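Local coordinates for myosin-2 (Saccharomyces cerevisiae, PDB 6IXO), which moves organelles and other cargo along actin cables, gripping receptor proteins on the cargo with the globular tail domain to which this chain belongs, at residues L252-K255 / R256-L260; N263-R266 / L267-W270; Q8-E11 / E12-R15. All coordinates share one frame; numbering follows the deposited sequence.

Interaction 1: L252-K255 / R256-L260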
ATOM      1  N   LEU A 252      29.475  -2.473  14.021  1.00 25.13           N
ATOM      2  CA  LEU A 252      29.602  -1.255  13.220  1.00 26.07           C
ATOM      3  C   LEU A 252      31.092  -0.993  12.973  1.00 31.65           C
ATOM      4  O   LEU A 252      31.881  -1.028  13.897  1.00 35.32           O
ATOM      5  CB  LEU A 252      28.958  -0.068  13.936  1.00 27.19           C
ATOM      6  CG  LEU A 252      27.491  -0.293  14.394  1.00 26.90           C
ATOM      7  CD1 LEU A 252      27.155   0.776  15.385  1.00 27.52           C
ATOM      8  CD2 LEU A 252      26.597  -0.187  13.128  1.00 25.79           C
ATOM      9  N   SER A 253      31.453  -0.798  11.713  1.00 28.53           N
ATOM     10  CA  SER A 253      32.848  -0.731  11.289  1.00 31.30           C
ATOM     11  C   SER A 253      32.868  -0.051   9.924  1.00 29.09           C
ATOM     12  O   SER A 253      31.809   0.122   9.275  1.00 26.83           O
ATOM     13  CB  SER A 253      33.471  -2.112  11.168  1.00 33.77           C
ATOM     14  OG  SER A 253      32.882  -2.832  10.075  1.00 32.11           O
ATOM     15  N   TRP A 254      34.056   0.307   9.485  1.00 27.65           N
ATOM     16  CA  TRP A 254      34.190   0.858   8.153  1.00 29.21           C
ATOM     17  C   TRP A 254      33.665  -0.098   7.072  1.00 30.86           C
ATOM     18  O   TRP A 254      32.884   0.308   6.168  1.00 31.21           O
ATOM     19  CB  TRP A 254      35.663   1.215   7.885  1.00 27.66           C
ATOM     20  CG  TRP A 254      35.844   1.795   6.512  1.00 31.95           C
ATOM     21  CD1 TRP A 254      35.806   3.131   6.169  1.00 35.68           C
ATOM     22  CD2 TRP A 254      36.081   1.067   5.295  1.00 34.24           C
ATOM     23  NE1 TRP A 254      35.990   3.266   4.802  1.00 39.09           N
ATOM     24  CE2 TRP A 254      36.148   2.022   4.241  1.00 37.10           C
ATOM     25  CE3 TRP A 254      36.225  -0.289   4.986  1.00 35.94           C
ATOM     26  CZ2 TRP A 254      36.387   1.654   2.896  1.00 36.27           C
ATOM     27  CZ3 TRP A 254      36.450  -0.652   3.643  1.00 40.60           C
ATOM     28  CH2 TRP A 254      36.521   0.317   2.619  1.00 36.13           C
ATOM     29  N   LYS A 255      34.070  -1.362   7.140  1.00 29.85           N
ATOM     30  CA  LYS A 255      33.581  -2.332   6.151  1.00 33.78           C
ATOM     31  C   LYS A 255      32.072  -2.469   6.145  1.00 30.59           C
ATOM     32  O   LYS A 255      31.468  -2.520   5.090  1.00 27.49           O
ATOM     33  CB  LYS A 255      34.189  -3.700   6.379  1.00 29.37           C
ATOM     34  CG  LYS A 255      35.678  -3.758   5.997  1.00 30.78           C
ATOM     35  CD  LYS A 255      36.288  -5.120   6.369  1.00 36.24           C
ATOM     36  CE  LYS A 255      37.683  -5.256   5.919  1.00 39.32           C
ATOM     37  NZ  LYS A 255      38.148  -6.675   6.048  1.00 42.67           N
ATOM     38  N   ARG A 256      31.472  -2.565   7.328  1.00 30.00           N
ATOM     39  CA  ARG A 256      30.023  -2.655   7.433  1.00 27.47           C
ATOM     40  C   ARG A 256      29.412  -1.372   6.873  1.00 31.78           C
ATOM     41  O   ARG A 256      28.343  -1.395   6.217  1.00 27.76           O
ATOM     42  CB  ARG A 256      29.606  -2.903   8.912  1.00 31.49           C
ATOM     43  CG  ARG A 256      28.131  -3.042   9.101  1.00 39.56           C
ATOM     44  CD  ARG A 256      27.579  -4.227   8.276  1.00 45.79           C
ATOM     45  NE  ARG A 256      28.252  -5.483   8.621  1.00 53.56           N
ATOM     46  CZ  ARG A 256      27.939  -6.674   8.104  1.00 58.60           C
ATOM     47  NH1 ARG A 256      26.958  -6.796   7.188  1.00 53.47           N
ATOM     48  NH2 ARG A 256      28.603  -7.752   8.511  1.00 56.16           N
ATOM     49  N   GLY A 257      30.079  -0.243   7.089  1.00 26.62           N
ATOM     50  CA  GLY A 257      29.556   1.013   6.540  1.00 26.01           C
ATOM     51  C   GLY A 257      29.543   1.020   5.010  1.00 28.30           C
ATOM     52  O   GLY A 257      28.570   1.457   4.359  1.00 28.81           O
ATOM     53  N   LEU A 258      30.613   0.521   4.415  1.00 27.68           N
ATOM     54  CA  LEU A 258      30.684   0.454   2.947  1.00 29.25           C
ATOM     55  C   LEU A 258      29.543  -0.462   2.438  1.00 29.61           C
ATOM     56  O   LEU A 258      28.818  -0.139   1.480  1.00 28.95           O
ATOM     57  CB  LEU A 258      32.051  -0.095   2.514  1.00 29.94           C
ATOM     58  CG  LEU A 258      32.201  -0.067   0.990  1.00 33.73           C
ATOM     59  CD1 LEU A 258      32.217   1.379   0.514  1.00 37.91           C
ATOM     60  CD2 LEU A 258      33.457  -0.820   0.525  1.00 29.09           C
ATOM     61  N   GLN A 259      29.357  -1.601   3.102  1.00 28.34           N
ATOM     62  CA  GLN A 259      28.301  -2.532   2.675  1.00 34.90           C
ATOM     63  C   GLN A 259      26.925  -1.967   2.858  1.00 31.03           C
ATOM     64  O   GLN A 259      26.049  -2.155   1.985  1.00 30.28           O
ATOM     65  CB  GLN A 259      28.393  -3.872   3.400  1.00 35.59           C
ATOM     66  CG  GLN A 259      29.631  -4.605   2.929  1.00 41.06           C
ATOM     67  CD  GLN A 259      29.826  -5.919   3.605  1.00 54.99           C
ATOM     68  OE1 GLN A 259      29.398  -6.944   3.084  1.00 64.38           O
ATOM     69  NE2 GLN A 259      30.473  -5.911   4.777  1.00 56.48           N
ATOM     70  N   LEU A 260      26.702  -1.297   3.979  1.00 27.15           N
ATOM     71  CA  LEU A 260      25.433  -0.609   4.192  1.00 26.30           C
ATOM     72  C   LEU A 260      25.194   0.443   3.090  1.00 28.52           C
ATOM     73  O   LEU A 260      24.059   0.592   2.575  1.00 28.16           O
ATOM     74  CB  LEU A 260      25.379   0.036   5.581  1.00 28.54           C
ATOM     75  CG  LEU A 260      24.113   0.821   5.970  1.00 30.82           C
ATOM     76  CD1 LEU A 260      22.862  -0.150   6.030  1.00 24.65           C
ATOM     77  CD2 LEU A 260      24.280   1.505   7.362  1.00 25.96           C
TER
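S253 and R256 meet at the start of helix 254-273, where S253 is the N-cap. OG of S253 accepts from the backbone N of R256 at 3.1 Å, and the N-H points almost straight at it (168°). The hydroxyl gets there because OG stands between its own backbone N and carbonyl carbon (chi1 68°), turned in over the open end of the helix. CB of R256 packs against the same oxygen at 3.5 Å. With an alanine here, the R256 N-H is likely to lose its acceptor and the first turn its cap.

Backbone bonds carry the turn onward. G257 N donates to S253 O at 2.8 Å, so S253 serves the helix with both side chain and carbonyl. L258 N bonds to W254 O, and Q259 N to K255 O.

Apolar contact is slight. The side chains of W254 and L258 run side by side. CH2 of the indole meets CD2 of L258 at 3.9 Å, and CB of L258 lies over one ring face. Both have CG anti to the backbone N, which sends the two groups the same way.

Among the polar ends, NE2 of Q259 lies over one face of the R256 guanidinium, 4.2 Å above its centre. R256 NH1 bonds to I180 O, and Q259 OE1 to L184 N. K255 reaches F187, bonding to its carbonyl and making a cation-pi contact with its ring. The chemistry is thus that of a capped helix start: the R256 and G257 N-H groups are met by S253, while longer polar side chains tie it to 180-188.

Interaction 2: N263-R266 / L267-W270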
ATOM      1  N   ASN A 263      24.056  -1.359   0.004  1.00 28.86           N
ATOM      2  CA  ASN A 263      22.651  -1.807   0.141  1.00 28.51           C
ATOM      3  C   ASN A 263      21.637  -0.677  -0.009  1.00 30.52           C
ATOM      4  O   ASN A 263      20.655  -0.747  -0.806  1.00 29.78           O
ATOM      5  CB  ASN A 263      22.480  -2.486   1.501  1.00 32.48           C
ATOM      6  CG  ASN A 263      23.158  -3.832   1.567  1.00 31.95           C
ATOM      7  OD1 ASN A 263      23.586  -4.369   0.530  1.00 36.40           O
ATOM      8  ND2 ASN A 263      23.252  -4.419   2.802  1.00 28.73           N
ATOM      9  N   VAL A 264      21.845   0.380   0.755  1.00 26.31           N
ATOM     10  CA  VAL A 264      20.949   1.527   0.758  1.00 28.73           C
ATOM     11  C   VAL A 264      20.934   2.307  -0.561  1.00 34.51           C
ATOM     12  O   VAL A 264      19.869   2.763  -1.042  1.00 36.40           O
ATOM     13  CB  VAL A 264      21.330   2.492   1.917  1.00 32.96           C
ATOM     14  CG1 VAL A 264      20.391   3.665   1.992  1.00 37.12           C
ATOM     15  CG2 VAL A 264      21.255   1.729   3.222  1.00 36.01           C
ATOM     16  N   THR A 265      22.109   2.490  -1.162  1.00 29.61           N
ATOM     17  CA  THR A 265      22.167   3.229  -2.411  1.00 24.76           C
ATOM     18  C   THR A 265      21.334   2.501  -3.458  1.00 31.40           C
ATOM     19  O   THR A 265      20.663   3.136  -4.285  1.00 32.04           O
ATOM     20  CB  THR A 265      23.635   3.378  -2.905  1.00 28.77           C
ATOM     21  OG1 THR A 265      24.359   4.073  -1.886  1.00 31.02           O
ATOM     22  CG2 THR A 265      23.713   4.171  -4.218  1.00 33.17           C
ATOM     23  N   ARG A 266      21.354   1.178  -3.460  1.00 29.90           N
ATOM     24  CA  ARG A 266      20.593   0.468  -4.495  0.57 33.32           C
ATOM     25  C   ARG A 266      19.099   0.785  -4.353  1.00 32.72           C
ATOM     26  O   ARG A 266      18.392   0.937  -5.335  1.00 35.07           O
ATOM     27  CB  ARG A 266      20.830  -1.037  -4.419  0.57 31.98           C
ATOM     28  CG  ARG A 266      22.245  -1.465  -4.898  0.57 37.71           C
ATOM     29  CD  ARG A 266      22.560  -2.905  -4.471  0.57 40.23           C
ATOM     30  NE  ARG A 266      21.688  -3.902  -5.105  0.57 46.95           N
ATOM     31  CZ  ARG A 266      21.735  -5.204  -4.829  0.57 45.21           C
ATOM     32  NH1 ARG A 266      22.616  -5.666  -3.944  0.57 44.79           N
ATOM     33  NH2 ARG A 266      20.917  -6.045  -5.439  0.57 47.33           N
ATOM     34  N   LEU A 267      18.634   0.893  -3.127  1.00 27.45           N
ATOM     35  CA  LEU A 267      17.212   1.169  -2.894  1.00 29.85           C
ATOM     36  C   LEU A 267      16.925   2.609  -3.279  1.00 32.71           C
ATOM     37  O   LEU A 267      15.928   2.917  -3.932  1.00 30.25           O
ATOM     38  CB  LEU A 267      16.838   0.892  -1.430  1.00 29.62           C
ATOM     39  CG  LEU A 267      15.340   0.909  -1.102  1.00 38.45           C
ATOM     40  CD1 LEU A 267      14.516  -0.024  -2.038  1.00 33.03           C
ATOM     41  CD2 LEU A 267      15.175   0.485   0.359  1.00 36.63           C
ATOM     42  N   GLU A 268      17.825   3.507  -2.933  1.00 30.16           N
ATOM     43  CA  GLU A 268      17.684   4.905  -3.347  1.00 31.54           C
ATOM     44  C   GLU A 268      17.697   5.101  -4.871  1.00 38.47           C
ATOM     45  O   GLU A 268      16.954   5.942  -5.414  1.00 39.81           O
ATOM     46  CB  GLU A 268      18.795   5.727  -2.665  1.00 31.75           C
ATOM     47  CG  GLU A 268      18.778   7.216  -2.891  1.00 39.30           C
ATOM     48  CD  GLU A 268      20.043   7.878  -2.271  1.00 57.72           C
ATOM     49  OE1 GLU A 268      21.082   7.191  -2.178  1.00 52.86           O
ATOM     50  OE2 GLU A 268      19.995   9.056  -1.863  1.00 56.96           O
ATOM     51  N   GLU A 269      18.520   4.328  -5.578  1.00 33.89           N
ATOM     52  CA  GLU A 269      18.630   4.481  -7.035  1.00 34.12           C
ATOM     53  C   GLU A 269      17.355   3.902  -7.699  1.00 31.74           C
ATOM     54  O   GLU A 269      16.902   4.380  -8.717  1.00 36.55           O
ATOM     55  CB  GLU A 269      19.889   3.783  -7.546  1.00 36.93           C
ATOM     56  CG  GLU A 269      21.169   4.528  -7.152  1.00 33.01           C
ATOM     57  CD  GLU A 269      21.382   5.726  -8.044  1.00 42.68           C
ATOM     58  OE1 GLU A 269      20.885   5.714  -9.217  1.00 41.15           O
ATOM     59  OE2 GLU A 269      22.054   6.677  -7.600  1.00 50.45           O
ATOM     60  N   TRP A 270      16.799   2.864  -7.090  1.00 31.78           N
ATOM     61  CA  TRP A 270      15.529   2.326  -7.567  1.00 33.96           C
ATOM     62  C   TRP A 270      14.446   3.428  -7.487  1.00 36.00           C
ATOM     63  O   TRP A 270      13.653   3.623  -8.440  1.00 39.38           O
ATOM     64  CB  TRP A 270      15.113   1.080  -6.751  1.00 32.83           C
ATOM     65  CG  TRP A 270      13.759   0.566  -7.172  1.00 37.29           C
ATOM     66  CD1 TRP A 270      13.488  -0.366  -8.142  1.00 38.57           C
ATOM     67  CD2 TRP A 270      12.501   0.987  -6.658  1.00 31.41           C
ATOM     68  NE1 TRP A 270      12.127  -0.553  -8.256  1.00 33.29           N
ATOM     69  CE2 TRP A 270      11.499   0.258  -7.346  1.00 31.33           C
ATOM     70  CE3 TRP A 270      12.117   1.895  -5.661  1.00 30.29           C
ATOM     71  CZ2 TRP A 270      10.134   0.440  -7.097  1.00 30.81           C
ATOM     72  CZ3 TRP A 270      10.748   2.058  -5.402  1.00 34.44           C
ATOM     73  CH2 TRP A 270       9.789   1.340  -6.122  1.00 33.94           C
TER
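T265 and E269 lie alongside each other, one turn apart on helix 254-273. Their apolar parts make the main side-chain contact. CG2 of T265 meets CG of E269 at 3.9 Å. The methyl sits anti to the backbone N of T265, beside the carbonyl carbon, which turns it along the helix to E269. CG of E269 also packs on T265 O at 3.2 Å, and the glutamate chain then bends at chi2 (-78°). The contact uses the stem of E269 and not its carboxylate.

The backbone bonds follow the i to i+4 pattern of an alpha helix. E268 N donates to V264 O at 2.9 Å. E269 N donates to T265 O at 2.8 Å. W270 N reaches R266 O at 3.1 Å. The bond from L267 N to N263 O is weak at 3.5 Å.

Polar side chains have partners outside 263-270. OG1 of T265 turns back to N261 O, one turn earlier on the helix. R266 makes a salt bridge with D203 in one of its two conformers, so this pairing is less certain. E268 bonds to T280 OG1. ND2 of N263 bonds to V178 O. NE1 of W270 bonds to N210, and its ring stacks with H274; a sulfate ion, probably from the crystallisation liquor, lies about 5 Å from its side chain.

This turn is set among three helices of the tail domain. L267 and W270 pack on both helix 202-218 and helix 223-247, through F209, L206, L234 and F226. V264 and E268 face helix 284-294, where both touch I287.

Interaction 3: Q8-E11 / E12-R15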
ATOM      1  N   GLN A   8     -40.724  -9.267 -21.255  1.00 71.07           N
ATOM      2  CA  GLN A   8     -40.207 -10.585 -20.907  1.00 72.56           C
ATOM      3  C   GLN A   8     -38.769 -10.510 -20.360  1.00 66.25           C
ATOM      4  O   GLN A   8     -38.436 -11.196 -19.396  1.00 63.51           O
ATOM      5  CB  GLN A   8     -40.274 -11.520 -22.117  1.00 78.49           C
ATOM      6  CG  GLN A   8     -41.647 -12.083 -22.373  1.00 88.56           C
ATOM      7  CD  GLN A   8     -41.663 -13.061 -23.536  1.00 98.32           C
ATOM      8  OE1 GLN A   8     -40.627 -13.637 -23.888  1.00100.87           O
ATOM      9  NE2 GLN A   8     -42.839 -13.251 -24.144  1.00101.37           N
ATOM     10  N   ILE A   9     -37.932  -9.666 -20.957  1.00 61.36           N
ATOM     11  CA  ILE A   9     -36.602  -9.416 -20.403  1.00 59.33           C
ATOM     12  C   ILE A   9     -36.721  -8.824 -19.010  1.00 59.82           C
ATOM     13  O   ILE A   9     -36.037  -9.260 -18.095  1.00 53.56           O
ATOM     14  CB  ILE A   9     -35.774  -8.477 -21.292  1.00 61.11           C
ATOM     15  CG1 ILE A   9     -35.484  -9.179 -22.623  1.00 69.94           C
ATOM     16  CG2 ILE A   9     -34.487  -8.019 -20.560  1.00 60.33           C
ATOM     17  CD1 ILE A   9     -34.388  -8.524 -23.412  1.00 75.00           C
ATOM     18  N   ASN A  10     -37.615  -7.855 -18.840  1.00 62.79           N
ATOM     19  CA  ASN A  10     -37.804  -7.267 -17.521  1.00 62.72           C
ATOM     20  C   ASN A  10     -38.313  -8.249 -16.476  1.00 58.89           C
ATOM     21  O   ASN A  10     -37.846  -8.216 -15.329  1.00 57.45           O
ATOM     22  CB  ASN A  10     -38.754  -6.077 -17.582  1.00 65.67           C
ATOM     23  CG  ASN A  10     -38.049  -4.799 -17.976  1.00 68.66           C
ATOM     24  OD1 ASN A  10     -36.821  -4.757 -18.061  1.00 65.59           O
ATOM     25  ND2 ASN A  10     -38.824  -3.742 -18.207  1.00 75.07           N
ATOM     26  N   GLU A  11     -39.287  -9.081 -16.838  1.00 55.26           N
ATOM     27  CA  GLU A  11     -39.767 -10.065 -15.882  1.00 59.59           C
ATOM     28  C   GLU A  11     -38.642 -11.005 -15.453  1.00 54.46           C
ATOM     29  O   GLU A  11     -38.471 -11.257 -14.272  1.00 64.10           O
ATOM     30  CB  GLU A  11     -40.904 -10.895 -16.441  1.00 70.33           C
ATOM     31  CG  GLU A  11     -41.424 -11.923 -15.446  1.00 87.97           C
ATOM     32  CD  GLU A  11     -42.763 -12.504 -15.864  1.00105.27           C
ATOM     33  OE1 GLU A  11     -43.170 -12.280 -17.028  1.00109.64           O
ATOM     34  OE2 GLU A  11     -43.410 -13.176 -15.031  1.00113.27           O
ATOM     35  N   GLU A  12     -37.914 -11.546 -16.423  1.00 59.47           N
ATOM     36  CA  GLU A  12     -36.835 -12.488 -16.107  1.00 55.99           C
ATOM     37  C   GLU A  12     -35.783 -11.803 -15.248  1.00 53.76           C
ATOM     38  O   GLU A  12     -35.285 -12.402 -14.288  1.00 52.59           O
ATOM     39  CB  GLU A  12     -36.196 -13.078 -17.372  1.00 58.20           C
ATOM     40  CG  GLU A  12     -35.082 -14.102 -17.049  1.00 54.56           C
ATOM     41  CD  GLU A  12     -34.535 -14.880 -18.246  1.00 58.57           C
ATOM     42  OE1 GLU A  12     -34.809 -14.540 -19.426  1.00 55.56           O
ATOM     43  OE2 GLU A  12     -33.816 -15.863 -17.982  1.00 54.40           O
ATOM     44  N   LEU A  13     -35.444 -10.551 -15.565  1.00 52.21           N
ATOM     45  CA  LEU A  13     -34.443  -9.824 -14.773  1.00 53.17           C
ATOM     46  C   LEU A  13     -34.906  -9.718 -13.337  1.00 52.62           C
ATOM     47  O   LEU A  13     -34.152  -9.952 -12.395  1.00 50.59           O
ATOM     48  CB  LEU A  13     -34.197  -8.422 -15.314  1.00 54.68           C
ATOM     49  CG  LEU A  13     -33.010  -8.220 -16.231  1.00 55.98           C
ATOM     50  CD1 LEU A  13     -33.098  -6.825 -16.830  1.00 55.04           C
ATOM     51  CD2 LEU A  13     -31.666  -8.441 -15.449  1.00 44.23           C
ATOM     52  N   TYR A  14     -36.185  -9.373 -13.192  1.00 53.20           N
ATOM     53  CA  TYR A  14     -36.766  -9.143 -11.889  1.00 54.95           C
ATOM     54  C   TYR A  14     -36.702 -10.378 -11.012  1.00 54.74           C
ATOM     55  O   TYR A  14     -36.330 -10.296  -9.844  1.00 52.05           O
ATOM     56  CB  TYR A  14     -38.232  -8.697 -12.029  1.00 62.94           C
ATOM     57  CG  TYR A  14     -38.814  -8.266 -10.714  1.00 68.78           C
ATOM     58  CD1 TYR A  14     -39.454  -9.181  -9.880  1.00 74.00           C
ATOM     59  CD2 TYR A  14     -38.698  -6.945 -10.283  1.00 68.15           C
ATOM     60  CE1 TYR A  14     -39.975  -8.793  -8.661  1.00 74.65           C
ATOM     61  CE2 TYR A  14     -39.229  -6.542  -9.068  1.00 68.29           C
ATOM     62  CZ  TYR A  14     -39.855  -7.473  -8.259  1.00 72.28           C
ATOM     63  OH  TYR A  14     -40.377  -7.084  -7.049  1.00 74.59           O
ATOM     64  N   ARG A  15     -37.088 -11.521 -11.561  1.00 51.11           N
ATOM     65  CA  ARG A  15     -36.997 -12.768 -10.811  1.00 53.42           C
ATOM     66  C   ARG A  15     -35.556 -13.127 -10.482  1.00 53.37           C
ATOM     67  O   ARG A  15     -35.287 -13.717  -9.430  1.00 58.51           O
ATOM     68  CB  ARG A  15     -37.632 -13.913 -11.587  1.00 56.50           C
ATOM     69  CG  ARG A  15     -39.092 -13.690 -11.939  1.00 75.16           C
ATOM     70  CD  ARG A  15     -39.906 -13.288 -10.708  1.00 91.68           C
ATOM     71  NE  ARG A  15     -41.355 -13.340 -10.951  1.00105.98           N
ATOM     72  CZ  ARG A  15     -42.285 -13.162 -10.012  1.00105.60           C
ATOM     73  NH1 ARG A  15     -41.925 -12.913  -8.755  1.00105.75           N
ATOM     74  NH2 ARG A  15     -43.573 -13.234 -10.330  1.00104.57           N
TER
HETATM   75  O   HOH W   1     -36.383 -12.929 -20.971  1.00 55.08           O
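Q8 and E12 are joined twice, by a backbone bond and through a water. E12 N donates to Q8 O at 3.0 Å. The water donates to E12 OE1 at 2.7 Å and more weakly to Q8 O, so this carbonyl has two donors. E12 is extended, with CG anti to its backbone N (chi1 -178°). This extended chain carries the carboxylate to R407 of helix 403-415, which OE2 meets in a salt bridge.

I9 comes next. Its carbonyl accepts from L13 N at 2.9 Å. The side chains of I9 and L13 point the same way, and CG2 of I9 touches CD1 of L13 at 4.2 Å. CB of L13 also rests on I9 O at 3.4 Å. The spacing of four residues is that of an alpha helix, here helix 6-18 near the start of the tail domain. The I9 and L13 side chains lie on one flank of it, against helix 403-415 near the end of the chain. L13 also meets helix 53-67, at E64 and R67.

N10 accepts from Y14 N at 2.9 Å through its carbonyl. CB of Y14 sits on that oxygen, while the side chain touches L70. OD1 of N10 bonds to Q415 NE2, a further tie to helix 403-415.

E11 O accepts from R15 N at 3.1 Å. CG of R15 packs against the same oxygen. The charged groups come near without forming a salt bridge: OE2 of E11 is 4.6 Å from NE of R15, and R15 pairs instead with E18 through NH1.

Interactions 1 and 2 share helix 254-273 and follow each other along it, their centres 15 Å apart. Interaction 3 lies on helix 6-18, on the opposite side of the chain's centre and about 60 Å from interaction 2 between centres. Interactions 1 and 2 are partly buried; interaction 3 is a surface contact. All three rest on helical backbone bonds, but their side chains differ. Interaction 1 opens the helix with a serine cap. Interaction 2 lies in the second half of the helix, with buried side chains packed on helices 202-218 and 223-247. Interaction 3 differs in its bridging water and in two salt bridges, to R407 and E18, and it joins helix 6-18 to helix 403-415.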